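Local coordinates for protein L-Ala-D/L-Glu epimerase, a muconate lactonizing enzyme (PDB 3FCP) that belongs to the enolase superfamily, in the group of the muconate lactonizing enzymes, and binds a magnesium ion in its barrel domain, at residues A[246-251]-A[270-275]; A[198-203]-A[222-227]; A[167-172]-A[194-199]. One frame throughout, in Å; residues are numbered along the deposited sequence.

Contact 1 of 3, residues A[246-251]-A[270-275]; sequences AILADE and AYALKI. With MG (magnesium ion), chain I.
Asp250 OD2 is gripped from two directions: it binds the magnesium ion at 2.3 Å and accepts a hydrogen bond from Lys274 NZ at 3.1 Å. The ammonium group comes to the syn side of the carboxylate, 24° out of its plane, and keeps a weaker hold on OD1 within the same salt bridge. Lys274 suits this place because its chain, extended beyond CG, crosses the aspartate at about a right angle and carries NZ to the acid from the N-cap position just past the end of the neighbouring strand 270-273. Asp250 turns its CG anti to the backbone N (chi1 -176°), which brings the carboxylate to both metal and lysine. Water 1 joins the two residues again, donating to Asp250 OD1 and accepting from Lys274 NZ, each at 2.8 Å; Lys277 forms a further salt bridge with OD1. Next in the chain, Glu251 adds OE2 to the magnesium at 2.2 Å, and Asn201 completes the protein ligands. Behind the site the two strands run parallel, joined by three backbone bonds, among them Ala249 N to Ala270 O at 2.8 Å. On the face of Leu248 and Ala270, Leu248 CD2 lies over the neighbouring backbone, close to the Ala270 CB and Ala272 CB methyls, where small residues leave room for the branched leucine. On the other face Ala249 CB meets Tyr271 CD1 at 3.9 Å, and both side chains pack on Leu262 of helix 256-264. The tyrosine hydroxyl is hydrogen-bonded to the carbonyl of Gly259. Asp250 and Glu251 sit just past the C-terminal end of strand 246-249, and metal ligands gathered at the C-terminal ends of the barrel strands are characteristic of the enolase superfamily.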
loop_
_atom_site.group_PDB
_atom_site.type_symbol
_atom_site.label_atom_id
_atom_site.label_comp_id
_atom_site.label_asym_id
_atom_site.label_seq_id
_atom_site.Cartn_x
_atom_site.Cartn_y
_atom_site.Cartn_z
ATOM N N ALA A 246 1.278 24.326 6.759
ATOM C CA ALA A 246 0.306 24.025 5.712
ATOM C C ALA A 246 0.783 24.227 4.273
ATOM O O ALA A 246 1.523 25.163 3.973
ATOM C CB ALA A 246 -0.967 24.837 5.954
ATOM N N ILE A 247 0.333 23.336 3.389
ATOM C CA ILE A 247 0.650 23.393 1.966
ATOM C C ILE A 247 -0.629 23.760 1.202
ATOM O O ILE A 247 -1.703 23.207 1.465
ATOM C CB ILE A 247 1.170 22.023 1.426
ATOM C CG1 ILE A 247 2.414 21.576 2.206
ATOM C CG2 ILE A 247 1.499 22.139 -0.055
ATOM C CD1 ILE A 247 3.525 22.617 2.266
ATOM N N LEU A 248 -0.503 24.691 0.265
ATOM C CA LEU A 248 -1.622 25.150 -0.552
ATOM C C LEU A 248 -1.399 24.674 -1.992
ATOM O O LEU A 248 -0.388 25.004 -2.611
ATOM C CB LEU A 248 -1.683 26.684 -0.538
ATOM C CG LEU A 248 -3.002 27.460 -0.697
ATOM C CD1 LEU A 248 -2.760 28.636 -1.639
ATOM C CD2 LEU A 248 -4.141 26.578 -1.196
ATOM N N ALA A 249 -2.333 23.896 -2.522
ATOM C CA ALA A 249 -2.209 23.420 -3.894
ATOM C C ALA A 249 -2.832 24.440 -4.856
ATOM O O ALA A 249 -3.925 24.949 -4.599
ATOM C CB ALA A 249 -2.908 22.069 -4.038
ATOM N N ASP A 250 -2.137 24.755 -5.944
ATOM C CA ASP A 250 -2.686 25.685 -6.934
ATOM C C ASP A 250 -2.763 24.974 -8.280
ATOM O O ASP A 250 -3.770 24.331 -8.578
ATOM C CB ASP A 250 -1.840 26.971 -7.051
ATOM C CG ASP A 250 -2.456 27.998 -8.017
ATOM O OD1 ASP A 250 -3.591 27.769 -8.502
ATOM O OD2 ASP A 250 -1.813 29.038 -8.292
ATOM N N GLU A 251 -1.698 25.057 -9.078
ATOM C CA GLU A 251 -1.684 24.412 -10.391
ATOM C C GLU A 251 -1.982 22.913 -10.351
ATOM O O GLU A 251 -2.430 22.346 -11.349
ATOM C CB GLU A 251 -0.338 24.633 -11.100
ATOM C CG GLU A 251 -0.147 26.010 -11.744
ATOM C CD GLU A 251 0.026 27.128 -10.730
ATOM O OE1 GLU A 251 0.430 26.852 -9.580
ATOM O OE2 GLU A 251 -0.229 28.292 -11.095
ATOM N N ALA A 270 -4.574 22.640 1.851
ATOM C CA ALA A 270 -5.677 23.402 1.280
ATOM C C ALA A 270 -5.591 23.523 -0.233
ATOM O O ALA A 270 -4.536 23.278 -0.830
ATOM C CB ALA A 270 -5.722 24.799 1.915
ATOM N N TYR A 271 -6.717 23.890 -0.844
ATOM C CA TYR A 271 -6.794 24.088 -2.288
ATOM C C TYR A 271 -7.060 25.555 -2.630
ATOM O O TYR A 271 -7.886 26.226 -1.991
ATOM C CB TYR A 271 -7.927 23.263 -2.920
ATOM C CG TYR A 271 -7.736 21.762 -2.971
ATOM C CD1 TYR A 271 -6.480 21.178 -2.785
ATOM C CD2 TYR A 271 -8.813 20.923 -3.274
ATOM C CE1 TYR A 271 -6.301 19.806 -2.903
ATOM C CE2 TYR A 271 -8.644 19.546 -3.397
ATOM C CZ TYR A 271 -7.385 18.995 -3.210
ATOM O OH TYR A 271 -7.214 17.638 -3.323
ATOM N N ALA A 272 -6.358 26.049 -3.644
ATOM C CA ALA A 272 -6.553 27.418 -4.107
ATOM C C ALA A 272 -7.665 27.368 -5.150
ATOM O O ALA A 272 -7.410 27.081 -6.317
ATOM C CB ALA A 272 -5.265 27.964 -4.741
ATOM N N LEU A 273 -8.899 27.627 -4.729
ATOM C CA LEU A 273 -10.029 27.621 -5.654
ATOM C C LEU A 273 -9.929 28.832 -6.587
ATOM O O LEU A 273 -9.610 29.937 -6.145
ATOM C CB LEU A 273 -11.354 27.699 -4.886
ATOM C CG LEU A 273 -11.636 26.689 -3.773
ATOM C CD1 LEU A 273 -12.943 27.049 -3.068
ATOM C CD2 LEU A 273 -11.711 25.290 -4.363
ATOM N N LYS A 274 -10.177 28.618 -7.876
ATOM C CA LYS A 274 -10.163 29.706 -8.856
ATOM C C LYS A 274 -11.242 29.406 -9.886
ATOM O O LYS A 274 -11.278 28.313 -10.446
ATOM C CB LYS A 274 -8.794 29.816 -9.544
ATOM C CG LYS A 274 -7.656 30.231 -8.600
ATOM C CD LYS A 274 -6.356 30.470 -9.349
ATOM C CE LYS A 274 -5.232 30.883 -8.384
ATOM N NZ LYS A 274 -3.974 31.162 -9.110
ATOM N N ILE A 275 -12.122 30.369 -10.149
ATOM C CA ILE A 275 -13.187 30.105 -11.108
ATOM C C ILE A 275 -12.643 29.795 -12.499
ATOM O O ILE A 275 -13.209 28.956 -13.211
ATOM C CB ILE A 275 -14.225 31.273 -11.173
ATOM C CG1 ILE A 275 -13.596 32.548 -11.732
ATOM C CG2 ILE A 275 -14.796 31.534 -9.781
ATOM C CD1 ILE A 275 -14.622 33.688 -11.907
HETATM MG MG MG I . 0.221 29.532 -9.274
HETATM O O HOH W 1 -3.514 29.152 -10.967
HETATM O O HOH W 2 0.858 29.018 -6.904
HETATM O O HOH W 3 0.934 31.657 -8.330
HETATM O O HOH W 4 -0.905 31.325 -10.754
#

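Contact 2 of 3, residues A[198-203]-A[222-227]; sequences VDVNQA and DLIEQP. With MG (magnesium ion), chain I.
Asp199 and Glu225 each turn CG anti to the backbone N (chi1 -180° and -170°), which starts both chains to the same side; Glu225, extended beyond CG, then lays its carboxylate over that of Asp199 with the planes parallel, Asp199 CG lying 3.4 Å from Glu225 OE1. The acids are neighbours on adjacent parallel strands of the TIM-type barrel, at the end that holds the magnesium ion. Two acidic groups so close would probably repel, but Lys168, on strand 166-170, forms salt bridges with both and probably offsets much of the repulsion. Water 2, a magnesium ligand, lies 2.6 Å from Asp199 OD1 and 2.8 Å from Glu225 OE2, so the pair acts as a second shell to the metal. Asp199 OD1 also accepts from Asn201 N, met from above the carboxylate plane, in an Asx turn that steers the chain toward the metal. There Asn201 OD1 binds magnesium at 2.2 Å. Asn201 and Gln202 are the central residues of a type I' turn, and asparagine tolerates the positive phi required. On the opposite face of the sheet, Val198 CG2 and Ile224 CG2 lie side by side, and beta-branched residues fit this strand surface beneath helix 206-218. Val200 CG2 continues the apolar packing onto Pro227 CA at 3.8 Å. Beyond the strand ends, Gln202 N donates to Gln226 O at 2.8 Å.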
loop_
_atom_site.group_PDB
_atom_site.type_symbol
_atom_site.label_atom_id
_atom_site.label_comp_id
_atom_site.label_asym_id
_atom_site.label_seq_id
_atom_site.Cartn_x
_atom_site.Cartn_y
_atom_site.Cartn_z
ATOM N N VAL A 198 3.712 32.086 1.492
ATOM C CA VAL A 198 4.632 32.227 0.367
ATOM C C VAL A 198 4.088 31.414 -0.798
ATOM O O VAL A 198 3.368 30.429 -0.603
ATOM C CB VAL A 198 6.063 31.727 0.701
ATOM C CG1 VAL A 198 6.564 32.398 1.978
ATOM C CG2 VAL A 198 6.084 30.207 0.830
ATOM N N ASP A 199 4.433 31.835 -2.004
ATOM C CA ASP A 199 3.997 31.164 -3.216
ATOM C C ASP A 199 5.222 30.987 -4.103
ATOM O O ASP A 199 5.818 31.968 -4.546
ATOM C CB ASP A 199 2.921 32.012 -3.914
ATOM C CG ASP A 199 2.402 31.377 -5.197
ATOM O OD1 ASP A 199 2.620 30.164 -5.401
ATOM O OD2 ASP A 199 1.765 32.099 -5.996
ATOM N N VAL A 200 5.605 29.732 -4.339
ATOM C CA VAL A 200 6.765 29.415 -5.163
ATOM C C VAL A 200 6.331 29.169 -6.609
ATOM O O VAL A 200 7.158 29.049 -7.510
ATOM C CB VAL A 200 7.485 28.144 -4.641
ATOM C CG1 VAL A 200 8.917 28.107 -5.160
ATOM C CG2 VAL A 200 7.461 28.115 -3.124
ATOM N N ASN A 201 5.020 29.090 -6.813
ATOM C CA ASN A 201 4.436 28.863 -8.131
ATOM C C ASN A 201 5.186 27.859 -9.008
ATOM O O ASN A 201 5.611 28.189 -10.119
ATOM C CB ASN A 201 4.284 30.199 -8.872
ATOM C CG ASN A 201 3.376 30.095 -10.096
ATOM O OD1 ASN A 201 2.274 29.535 -10.029
ATOM N ND2 ASN A 201 3.829 30.652 -11.216
ATOM N N GLN A 202 5.350 26.637 -8.500
ATOM C CA GLN A 202 5.995 25.544 -9.237
ATOM C C GLN A 202 7.506 25.583 -9.445
ATOM O O GLN A 202 8.069 24.637 -9.982
ATOM C CB GLN A 202 5.362 25.403 -10.626
ATOM C CG GLN A 202 3.922 24.941 -10.652
ATOM C CD GLN A 202 3.430 24.698 -12.073
ATOM O OE1 GLN A 202 3.094 25.634 -12.808
ATOM N NE2 GLN A 202 3.403 23.436 -12.469
ATOM N N ALA A 203 8.164 26.648 -9.005
ATOM C CA ALA A 203 9.595 26.815 -9.235
ATOM C C ALA A 203 10.593 25.790 -8.709
ATOM O O ALA A 203 11.629 25.569 -9.332
ATOM C CB ALA A 203 10.018 28.216 -8.769
ATOM N N ASP A 222 3.020 30.463 7.581
ATOM C CA ASP A 222 1.755 29.761 7.807
ATOM C C ASP A 222 1.271 28.893 6.662
ATOM O O ASP A 222 0.525 27.935 6.876
ATOM C CB ASP A 222 0.636 30.756 8.130
ATOM C CG ASP A 222 0.896 31.546 9.393
ATOM O OD1 ASP A 222 1.456 30.978 10.350
ATOM O OD2 ASP A 222 0.516 32.733 9.430
ATOM N N LEU A 223 1.681 29.229 5.447
ATOM C CA LEU A 223 1.227 28.483 4.282
ATOM C C LEU A 223 2.229 28.587 3.140
ATOM O O LEU A 223 2.752 29.663 2.859
ATOM C CB LEU A 223 -0.127 29.046 3.837
ATOM C CG LEU A 223 -0.940 28.338 2.749
ATOM C CD1 LEU A 223 -1.480 27.013 3.290
ATOM C CD2 LEU A 223 -2.094 29.248 2.322
ATOM N N ILE A 224 2.490 27.462 2.485
ATOM C CA ILE A 224 3.417 27.415 1.354
ATOM C C ILE A 224 2.605 26.976 0.139
ATOM O O ILE A 224 2.079 25.862 0.116
ATOM C CB ILE A 224 4.540 26.377 1.588
ATOM C CG1 ILE A 224 5.282 26.685 2.896
ATOM C CG2 ILE A 224 5.510 26.395 0.405
ATOM C CD1 ILE A 224 6.296 25.599 3.304
ATOM N N GLU A 225 2.505 27.847 -0.863
ATOM C CA GLU A 225 1.732 27.552 -2.066
ATOM C C GLU A 225 2.535 26.931 -3.211
ATOM O O GLU A 225 3.609 27.420 -3.572
ATOM C CB GLU A 225 1.050 28.831 -2.564
ATOM C CG GLU A 225 0.014 28.614 -3.666
ATOM C CD GLU A 225 -0.616 29.912 -4.154
ATOM O OE1 GLU A 225 -0.518 30.940 -3.440
ATOM O OE2 GLU A 225 -1.223 29.902 -5.248
ATOM N N GLN A 226 1.990 25.849 -3.766
ATOM C CA GLN A 226 2.565 25.117 -4.899
ATOM C C GLN A 226 4.087 25.190 -4.978
ATOM O O GLN A 226 4.648 25.720 -5.941
ATOM C CB GLN A 226 1.952 25.651 -6.199
ATOM C CG GLN A 226 2.125 24.758 -7.415
ATOM C CD GLN A 226 1.388 23.435 -7.281
ATOM O OE1 GLN A 226 0.184 23.401 -7.016
ATOM N NE2 GLN A 226 2.109 22.340 -7.467
ATOM N N PRO A 227 4.779 24.635 -3.970
ATOM C CA PRO A 227 6.245 24.653 -3.944
ATOM C C PRO A 227 6.905 23.935 -5.113
ATOM O O PRO A 227 7.931 24.386 -5.621
ATOM C CB PRO A 227 6.572 24.010 -2.593
ATOM C CG PRO A 227 5.398 23.093 -2.354
ATOM C CD PRO A 227 4.238 23.952 -2.781
HETATM MG MG MG I . 0.221 29.532 -9.274
HETATM O O HOH W 5 0.178 31.524 -0.713
HETATM O O HOH W 2 0.858 29.018 -6.904
HETATM O O HOH W 3 0.934 31.657 -8.330
HETATM O O HOH W 4 -0.905 31.325 -10.754
#

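Contact 3 of 3, residues A[167-172]-A[194-199]; sequences FKLKIG and ASIRVD
Phe167 presents its ring edge to Ala194, CE2 meeting CB at 3.6 Å near the ring plane, on the tightly packed face of this strand pair. Here CG of Phe167 sits beside its own backbone N (chi1 -59°), from where CD2 also reaches Ile196 CD1. Leu169 CD1 rests against Ile196 CG2 at 3.8 Å, and Ile171 CD1 against Val198 CB; such bulky apolar residues suit a surface roofed by helix 176-189. Five backbone hydrogen bonds, including Leu169 N to Arg197 O at 2.7 Å, zip the segments together as the two parallel strands of a beta-alpha-beta unit in the barrel. The other face is polar: Lys168 and Asp199 are buried there, and the packing becomes looser, toward solvent, at Lys170. Lys168, extended throughout, forms a salt bridge with Asp199 OD2 at 3.2 Å, weak as a hydrogen bond; its ammonium also pairs with Glu225 and Glu327. Lys170, bent at chi2 and chi3, runs alongside Asp199, its NZ a long 3.8 Å from the same OD2. Water 3 donates to that oxygen at 2.5 Å. At the far end of this face Arg197 NE donates to Ser195 OG at 2.8 Å, in the guanidinium plane, while NH1 is hydrogen-bonded to the carbonyl of Trp324.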
loop_
_atom_site.group_PDB
_atom_site.type_symbol
_atom_site.label_atom_id
_atom_site.label_comp_id
_atom_site.label_asym_id
_atom_site.label_seq_id
_atom_site.Cartn_x
_atom_site.Cartn_y
_atom_site.Cartn_z
ATOM N N PHE A 167 -0.219 38.471 4.324
ATOM C CA PHE A 167 0.590 38.786 3.159
ATOM C C PHE A 167 1.030 37.519 2.437
ATOM O O PHE A 167 1.331 36.507 3.067
ATOM C CB PHE A 167 1.825 39.586 3.583
ATOM C CG PHE A 167 1.498 40.874 4.286
ATOM C CD1 PHE A 167 1.116 42.000 3.563
ATOM C CD2 PHE A 167 1.543 40.953 5.672
ATOM C CE1 PHE A 167 0.782 43.194 4.214
ATOM C CE2 PHE A 167 1.209 42.141 6.331
ATOM C CZ PHE A 167 0.828 43.260 5.598
ATOM N N LYS A 168 1.054 37.586 1.112
ATOM C CA LYS A 168 1.488 36.466 0.286
ATOM C C LYS A 168 2.765 36.906 -0.418
ATOM O O LYS A 168 2.759 37.865 -1.188
ATOM C CB LYS A 168 0.404 36.107 -0.736
ATOM C CG LYS A 168 0.869 35.182 -1.854
ATOM C CD LYS A 168 -0.282 34.793 -2.779
ATOM C CE LYS A 168 0.235 34.210 -4.088
ATOM N NZ LYS A 168 -0.844 33.593 -4.922
ATOM N N LEU A 169 3.866 36.217 -0.140
ATOM C CA LEU A 169 5.141 36.569 -0.754
ATOM C C LEU A 169 5.447 35.647 -1.920
ATOM O O LEU A 169 5.331 34.423 -1.807
ATOM C CB LEU A 169 6.280 36.473 0.265
ATOM C CG LEU A 169 5.992 36.810 1.729
ATOM C CD1 LEU A 169 7.304 36.763 2.508
ATOM C CD2 LEU A 169 5.334 38.165 1.848
ATOM N N LYS A 170 5.830 36.228 -3.048
ATOM C CA LYS A 170 6.159 35.413 -4.201
ATOM C C LYS A 170 7.662 35.204 -4.239
ATOM O O LYS A 170 8.441 36.150 -4.098
ATOM C CB LYS A 170 5.658 36.069 -5.491
ATOM C CG LYS A 170 4.137 36.214 -5.517
ATOM C CD LYS A 170 3.541 36.015 -6.909
ATOM C CE LYS A 170 3.708 34.579 -7.398
ATOM N NZ LYS A 170 3.025 34.357 -8.717
ATOM N N ILE A 171 8.061 33.949 -4.398
ATOM C CA ILE A 171 9.469 33.596 -4.446
ATOM C C ILE A 171 9.647 32.502 -5.480
ATOM O O ILE A 171 8.685 32.107 -6.135
ATOM C CB ILE A 171 9.957 33.080 -3.080
ATOM C CG1 ILE A 171 9.094 31.894 -2.636
ATOM C CG2 ILE A 171 9.882 34.199 -2.046
ATOM C CD1 ILE A 171 9.533 31.255 -1.334
ATOM N N GLY A 172 10.877 32.016 -5.619
ATOM C CA GLY A 172 11.152 30.967 -6.580
ATOM C C GLY A 172 11.863 31.470 -7.823
ATOM O O GLY A 172 12.185 30.687 -8.712
ATOM N N ALA A 194 0.893 39.640 11.634
ATOM C CA ALA A 194 0.656 39.321 10.234
ATOM C C ALA A 194 0.858 37.857 9.866
ATOM O O ALA A 194 1.833 37.230 10.274
ATOM C CB ALA A 194 1.537 40.196 9.352
ATOM N N SER A 195 -0.081 37.321 9.091
ATOM C CA SER A 195 -0.001 35.942 8.621
ATOM C C SER A 195 0.844 35.969 7.354
ATOM O O SER A 195 0.499 36.641 6.381
ATOM C CB SER A 195 -1.397 35.400 8.291
ATOM O OG SER A 195 -1.319 34.117 7.685
ATOM N N ILE A 196 1.952 35.244 7.364
ATOM C CA ILE A 196 2.830 35.220 6.207
ATOM C C ILE A 196 2.686 33.929 5.409
ATOM O O ILE A 196 2.856 32.834 5.945
ATOM C CB ILE A 196 4.321 35.360 6.622
ATOM C CG1 ILE A 196 4.521 36.619 7.477
ATOM C CG2 ILE A 196 5.203 35.394 5.374
ATOM C CD1 ILE A 196 4.132 37.920 6.792
ATOM N N ARG A 197 2.361 34.071 4.129
ATOM C CA ARG A 197 2.236 32.922 3.241
ATOM C C ARG A 197 3.219 33.159 2.102
ATOM O O ARG A 197 3.544 34.308 1.789
ATOM C CB ARG A 197 0.817 32.807 2.661
ATOM C CG ARG A 197 -0.325 32.689 3.687
ATOM C CD ARG A 197 -0.891 34.058 4.057
ATOM N NE ARG A 197 -2.049 33.965 4.948
ATOM C CZ ARG A 197 -3.251 33.525 4.583
ATOM N NH1 ARG A 197 -3.474 33.130 3.337
ATOM N NH2 ARG A 197 -4.234 33.484 5.468
ATOM N N VAL A 198 3.712 32.086 1.492
ATOM C CA VAL A 198 4.632 32.227 0.367
ATOM C C VAL A 198 4.088 31.414 -0.798
ATOM O O VAL A 198 3.368 30.429 -0.603
ATOM C CB VAL A 198 6.063 31.727 0.701
ATOM C CG1 VAL A 198 6.564 32.398 1.978
ATOM C CG2 VAL A 198 6.084 30.207 0.830
ATOM N N ASP A 199 4.433 31.835 -2.004
ATOM C CA ASP A 199 3.997 31.164 -3.216
ATOM C C ASP A 199 5.222 30.987 -4.103
ATOM O O ASP A 199 5.818 31.968 -4.546
ATOM C CB ASP A 199 2.921 32.012 -3.914
ATOM C CG ASP A 199 2.402 31.377 -5.197
ATOM O OD1 ASP A 199 2.620 30.164 -5.401
ATOM O OD2 ASP A 199 1.765 32.099 -5.996
HETATM O O HOH W 3 0.934 31.657 -8.330
#

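In the fold
Followed from the N terminus, contact 3 closes first, returning the chain through helix 176-189 so that strand 195-199 lies beside 166-170. Contact 2 opens on the end of that strand, sharing Val198 and Asp199 with contact 3, and closes after helix 206-218 at strand 223-225. Contact 1 spans helix 256-264 between strands 246-249 and 270-273. None of the loops nests in or crosses another; contacts 3 and 2 are consecutive beta-alpha-beta units sharing strand 195-199, and one further unit, through helix 233-242, leads to contact 1. Strands 223-225 and 246-249 are neighbours in the sheet, so contacts 1 and 2 adjoin, and the magnesium ion draws ligands from both. Water 3 belongs to all three contacts.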